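Putative decarboxylase involved in desferrioxamine biosynthesis (Erwinia amylovora, PDB 5O5C) probably decarboxylates lysine with the help of pyridoxal 5'-phosphate, as a group II decarboxylase in the biosynthesis of the siderophore desferrioxamine E. Local coordinates at residues B[247-250]-B[251-255]; B[495-498]-B[499-503]. All blocks are in the same frame, centred on the assembly; numbering follows the deposited sequence.

Contact 1: residues B[247-250]-B[251-255]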
loop_
_atom_site.group_PDB
_atom_site.type_symbol
_atom_site.label_atom_id
_atom_site.label_comp_id
_atom_site.label_asym_id
_atom_site.label_seq_id
_atom_site.Cartn_x
_atom_site.Cartn_y
_atom_site.Cartn_z
ATOM N N ASP B 247 -30.583 0.950 19.577
ATOM C CA ASP B 247 -31.995 1.401 19.400
ATOM C C ASP B 247 -32.128 2.230 18.136
ATOM O O ASP B 247 -33.092 2.029 17.352
ATOM C CB ASP B 247 -32.517 2.234 20.594
ATOM C CG ASP B 247 -32.617 1.434 21.903
ATOM O OD1 ASP B 247 -32.655 0.180 21.885
ATOM O OD2 ASP B 247 -32.663 2.080 22.967
ATOM N N CYS B 248 -31.182 3.158 17.928
ATOM C CA CYS B 248 -31.228 3.990 16.735
ATOM C C CYS B 248 -30.930 3.160 15.476
ATOM O O CYS B 248 -31.424 3.497 14.411
ATOM C CB CYS B 248 -30.249 5.162 16.810
ATOM S SG CYS B 248 -30.563 6.338 18.148
ATOM N N LEU B 249 -30.064 2.139 15.590
ATOM C CA LEU B 249 -29.761 1.227 14.451
ATOM C C LEU B 249 -31.036 0.492 14.056
ATOM O O LEU B 249 -31.385 0.443 12.868
ATOM C CB LEU B 249 -28.718 0.196 14.823
ATOM C CG LEU B 249 -28.311 -0.876 13.776
ATOM C CD1 LEU B 249 -27.870 -0.245 12.456
ATOM C CD2 LEU B 249 -27.260 -1.887 14.254
ATOM N N LYS B 250 -31.713 -0.069 15.074
ATOM C CA LYS B 250 -32.986 -0.817 14.908
ATOM C C LYS B 250 -33.922 0.090 14.109
ATOM O O LYS B 250 -34.349 -0.242 12.980
ATOM C CB LYS B 250 -33.543 -1.204 16.309
ATOM C CG LYS B 250 -34.587 -2.319 16.373
ATOM C CD LYS B 250 -34.690 -2.941 17.782
ATOM C CE LYS B 250 -35.072 -1.915 18.859
ATOM N NZ LYS B 250 -35.352 -2.524 20.197
ATOM N N GLN B 251 -34.112 1.297 14.618
ATOM C CA GLN B 251 -34.935 2.321 13.944
ATOM C C GLN B 251 -34.510 2.601 12.505
ATOM O O GLN B 251 -35.345 2.753 11.595
ATOM C CB GLN B 251 -34.926 3.627 14.763
ATOM C CG GLN B 251 -35.711 3.509 16.057
ATOM C CD GLN B 251 -37.211 3.365 15.811
ATOM O OE1 GLN B 251 -37.752 2.254 15.784
ATOM N NE2 GLN B 251 -37.874 4.482 15.592
ATOM N N GLU B 252 -33.208 2.682 12.281
ATOM C CA GLU B 252 -32.718 2.905 10.896
ATOM C C GLU B 252 -32.976 1.750 9.974
ATOM O O GLU B 252 -33.332 1.954 8.829
ATOM C CB GLU B 252 -31.242 3.269 10.860
ATOM C CG GLU B 252 -31.001 4.726 10.527
ATOM C CD GLU B 252 -31.148 5.634 11.697
ATOM O OE1 GLU B 252 -31.184 5.096 12.826
ATOM O OE2 GLU B 252 -31.179 6.871 11.489
ATOM N N VAL B 253 -32.771 0.533 10.462
ATOM C CA VAL B 253 -33.000 -0.655 9.666
ATOM C C VAL B 253 -34.480 -0.772 9.273
ATOM O O VAL B 253 -34.776 -1.137 8.130
ATOM C CB VAL B 253 -32.510 -1.922 10.395
ATOM C CG1 VAL B 253 -33.006 -3.183 9.708
ATOM C CG2 VAL B 253 -30.984 -1.937 10.473
ATOM N N GLN B 254 -35.377 -0.448 10.221
ATOM C CA GLN B 254 -36.833 -0.503 10.036
ATOM C C GLN B 254 -37.362 0.620 9.125
ATOM O O GLN B 254 -38.271 0.376 8.310
ATOM C CB GLN B 254 -37.572 -0.393 11.385
ATOM C CG GLN B 254 -37.243 -1.427 12.453
ATOM C CD GLN B 254 -37.362 -2.853 11.971
ATOM O OE1 GLN B 254 -38.409 -3.261 11.475
ATOM N NE2 GLN B 254 -36.282 -3.626 12.118
ATOM N N ARG B 255 -36.834 1.838 9.271
ATOM C CA ARG B 255 -37.170 2.931 8.325
ATOM C C ARG B 255 -36.714 2.586 6.928
ATOM O O ARG B 255 -37.381 2.893 5.948
ATOM C CB ARG B 255 -36.541 4.267 8.710
ATOM C CG ARG B 255 -37.443 5.150 9.545
ATOM C CD ARG B 255 -36.663 6.293 10.191
ATOM N NE ARG B 255 -37.243 6.721 11.468
ATOM C CZ ARG B 255 -36.769 7.711 12.229
ATOM N NH1 ARG B 255 -35.693 8.414 11.863
ATOM N NH2 ARG B 255 -37.387 8.012 13.366
#
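Gln254 bends back alongside the carbonyl oxygen of Lys250, one helical turn earlier, and shows how a polar side chain can lie along its own helix. Its CB stands 3.6 Å from Lys250 O, and CG comes closer, at 3.2 Å from that same Lys250 O. With CG opposite the carbonyl carbon (chi1 -58°) and a second bend at chi2 -53°, the chain bends beside this oxygen instead of extending outward. CD is then 4.1 Å from Lys250 O, and at the tip NE2 is the amide atom turned to it, yet at 4.0 Å from Lys250 O it makes no more than a loose approach. The oxygen already receives the backbone N of Gln254 at 3.0 Å, a bond nearly in line with the carbonyl (169° at Lys250 O). Helix 246-258, to which all of this belongs, connects the outermost strand 233-236 to strand 262-269, passing over the intervening strand 207-212; since the three strands run parallel, this is a beta-alpha-beta crossover in the large sheet of the fold-type I domain. Asp247 and Gln251 are among the residues on the exposed side of the helix. The face turned to the sheet is largely apolar, with Glu252 at its margin. Leu249 CD1 meets Val253 CG2 at 4.1 Å, the two side chains crossing at a slant, and both rest on Phe210 of the strand passed over and on Leu287 of helix 281-290. Val253 CG2 also lies 3.4 Å from Leu249 O, so this methyl flanks the very carbonyl that accepts the N-H of Val253. Glu252 reaches the same inner side at Ile234 and Phe210, although its carboxylate is modelled implausibly near Cys248 O and its exact place is doubtful.

Contact 2: residues B[495-498]-B[499-503]; sequences EDVI and ALIVH
Ile501 lays its longer branch alongside the carbonyl oxygen of Val497, a worked case of a beta-branched residue fitted to the preceding turn. CG1 sits beside the backbone N (chi1 -72°) and the chain then runs on extended (chi2 162°), which brings CG1 to 3.4 Å and CD1 to 3.6 Å from Val497 O. The same CD1 grazes Val497 CG1 at 4.3 Å, so the two side chains touch by single methyl groups. Val497 O is also held by Ile501 N at 2.8 Å, in a nearly straight backbone bond. Val502 has taken a less usual helical rotamer: at chi1 -55° its CG2 is wedged between N and the carbonyl carbon. Both methyls consequently approach one acceptor, CG1 at 3.6 Å and CG2 at 3.5 Å from Ile498 O. On the polar side Asp496 OD2 forms a salt bridge with Lys105 NZ. The apolar side is shared among neighbours: Val497 and Ile501 lie on Phe482 of strand 477-483, Leu500 on Val461 of helix 448-464, and Ile498 on Leu417 and Leu418 of helix 397-420.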
loop_
_atom_site.group_PDB
_atom_site.type_symbol
_atom_site.label_atom_id
_atom_site.label_comp_id
_atom_site.label_asym_id
_atom_site.label_seq_id
_atom_site.Cartn_x
_atom_site.Cartn_y
_atom_site.Cartn_z
ATOM N N GLU B 495 0.525 17.855 31.619
ATOM C CA GLU B 495 0.367 19.146 32.328
ATOM C C GLU B 495 0.937 20.287 31.503
ATOM O O GLU B 495 0.308 21.305 31.360
ATOM C CB GLU B 495 1.049 19.177 33.699
ATOM C CG GLU B 495 0.473 18.280 34.770
ATOM C CD GLU B 495 1.350 18.290 36.021
ATOM O OE1 GLU B 495 1.649 19.395 36.519
ATOM O OE2 GLU B 495 1.766 17.211 36.494
ATOM N N ASP B 496 2.135 20.098 30.961
ATOM C CA ASP B 496 2.753 21.122 30.118
ATOM C C ASP B 496 1.843 21.563 28.970
ATOM O O ASP B 496 1.659 22.793 28.734
ATOM C CB ASP B 496 4.113 20.612 29.576
ATOM C CG ASP B 496 5.218 20.630 30.626
ATOM O OD1 ASP B 496 5.011 21.155 31.733
ATOM O OD2 ASP B 496 6.329 20.147 30.354
ATOM N N VAL B 497 1.249 20.573 28.281
ATOM C CA VAL B 497 0.545 20.808 27.001
ATOM C C VAL B 497 -0.792 21.486 27.329
ATOM O O VAL B 497 -1.173 22.489 26.712
ATOM C CB VAL B 497 0.372 19.514 26.162
ATOM C CG1 VAL B 497 -0.272 19.800 24.809
ATOM C CG2 VAL B 497 1.706 18.840 25.889
ATOM N N ILE B 498 -1.445 20.994 28.356
ATOM C CA ILE B 498 -2.607 21.677 28.901
ATOM C C ILE B 498 -2.320 23.149 29.168
ATOM O O ILE B 498 -3.156 23.960 28.839
ATOM C CB ILE B 498 -3.143 21.028 30.171
ATOM C CG1 ILE B 498 -3.646 19.632 29.837
ATOM C CG2 ILE B 498 -4.258 21.890 30.758
ATOM C CD1 ILE B 498 -4.043 18.812 31.044
ATOM N N ALA B 499 -1.145 23.482 29.723
ATOM C CA ALA B 499 -0.808 24.879 30.067
ATOM C C ALA B 499 -0.603 25.738 28.832
ATOM O O ALA B 499 -0.958 26.931 28.797
ATOM C CB ALA B 499 0.434 24.933 30.942
ATOM N N LEU B 500 0.008 25.121 27.823
ATOM C CA LEU B 500 0.132 25.693 26.494
ATOM C C LEU B 500 -1.225 25.973 25.842
ATOM O O LEU B 500 -1.485 27.060 25.337
ATOM C CB LEU B 500 0.943 24.723 25.628
ATOM C CG LEU B 500 1.782 25.303 24.518
ATOM C CD1 LEU B 500 2.750 26.336 25.065
ATOM C CD2 LEU B 500 2.523 24.156 23.836
ATOM N N ILE B 501 -2.096 24.994 25.883
ATOM C CA ILE B 501 -3.452 25.175 25.404
ATOM C C ILE B 501 -4.132 26.368 26.092
ATOM O O ILE B 501 -4.676 27.235 25.398
ATOM C CB ILE B 501 -4.254 23.903 25.601
ATOM C CG1 ILE B 501 -3.793 22.836 24.590
ATOM C CG2 ILE B 501 -5.741 24.103 25.419
ATOM C CD1 ILE B 501 -4.221 21.467 25.029
ATOM N N VAL B 502 -4.093 26.411 27.427
ATOM C CA VAL B 502 -4.718 27.529 28.170
ATOM C C VAL B 502 -3.925 28.852 28.051
ATOM O O VAL B 502 -4.533 29.905 28.014
ATOM C CB VAL B 502 -5.067 27.190 29.654
ATOM C CG1 VAL B 502 -5.942 25.958 29.774
ATOM C CG2 VAL B 502 -3.830 27.018 30.491
ATOM N N HIS B 503 -2.594 28.819 27.939
ATOM C CA HIS B 503 -1.841 30.027 27.612
ATOM C C HIS B 503 -2.355 30.645 26.301
ATOM O O HIS B 503 -2.853 31.759 26.285
ATOM C CB HIS B 503 -0.314 29.769 27.561
ATOM C CG HIS B 503 0.481 30.984 27.186
ATOM N ND1 HIS B 503 1.355 31.006 26.120
ATOM C CD2 HIS B 503 0.489 32.233 27.698
ATOM C CE1 HIS B 503 1.884 32.211 26.011
ATOM N NE2 HIS B 503 1.357 32.980 26.940
#

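Followed from the N terminus, the chain reaches contact 1 first, in the helix between strands 233-236 and 262-269, and contact 2 much later, in the last helix, 491-510. Each joins successive turns of one helix, so neither closes a loop, and the pair stands in series without nesting or crossing. The centres of contact 1 and contact 2 are about 42 Å apart, and the nearest atoms of contact 1 and contact 2 about 31 Å, with no touch between them. Contact 1 belongs to the helical layer packed on a face of the seven-stranded mixed sheet, near its 233-236 edge; contact 2 belongs to the helical cover of the four-stranded antiparallel sheet. Both lie away from the pyridoxal 5'-phosphate pocket.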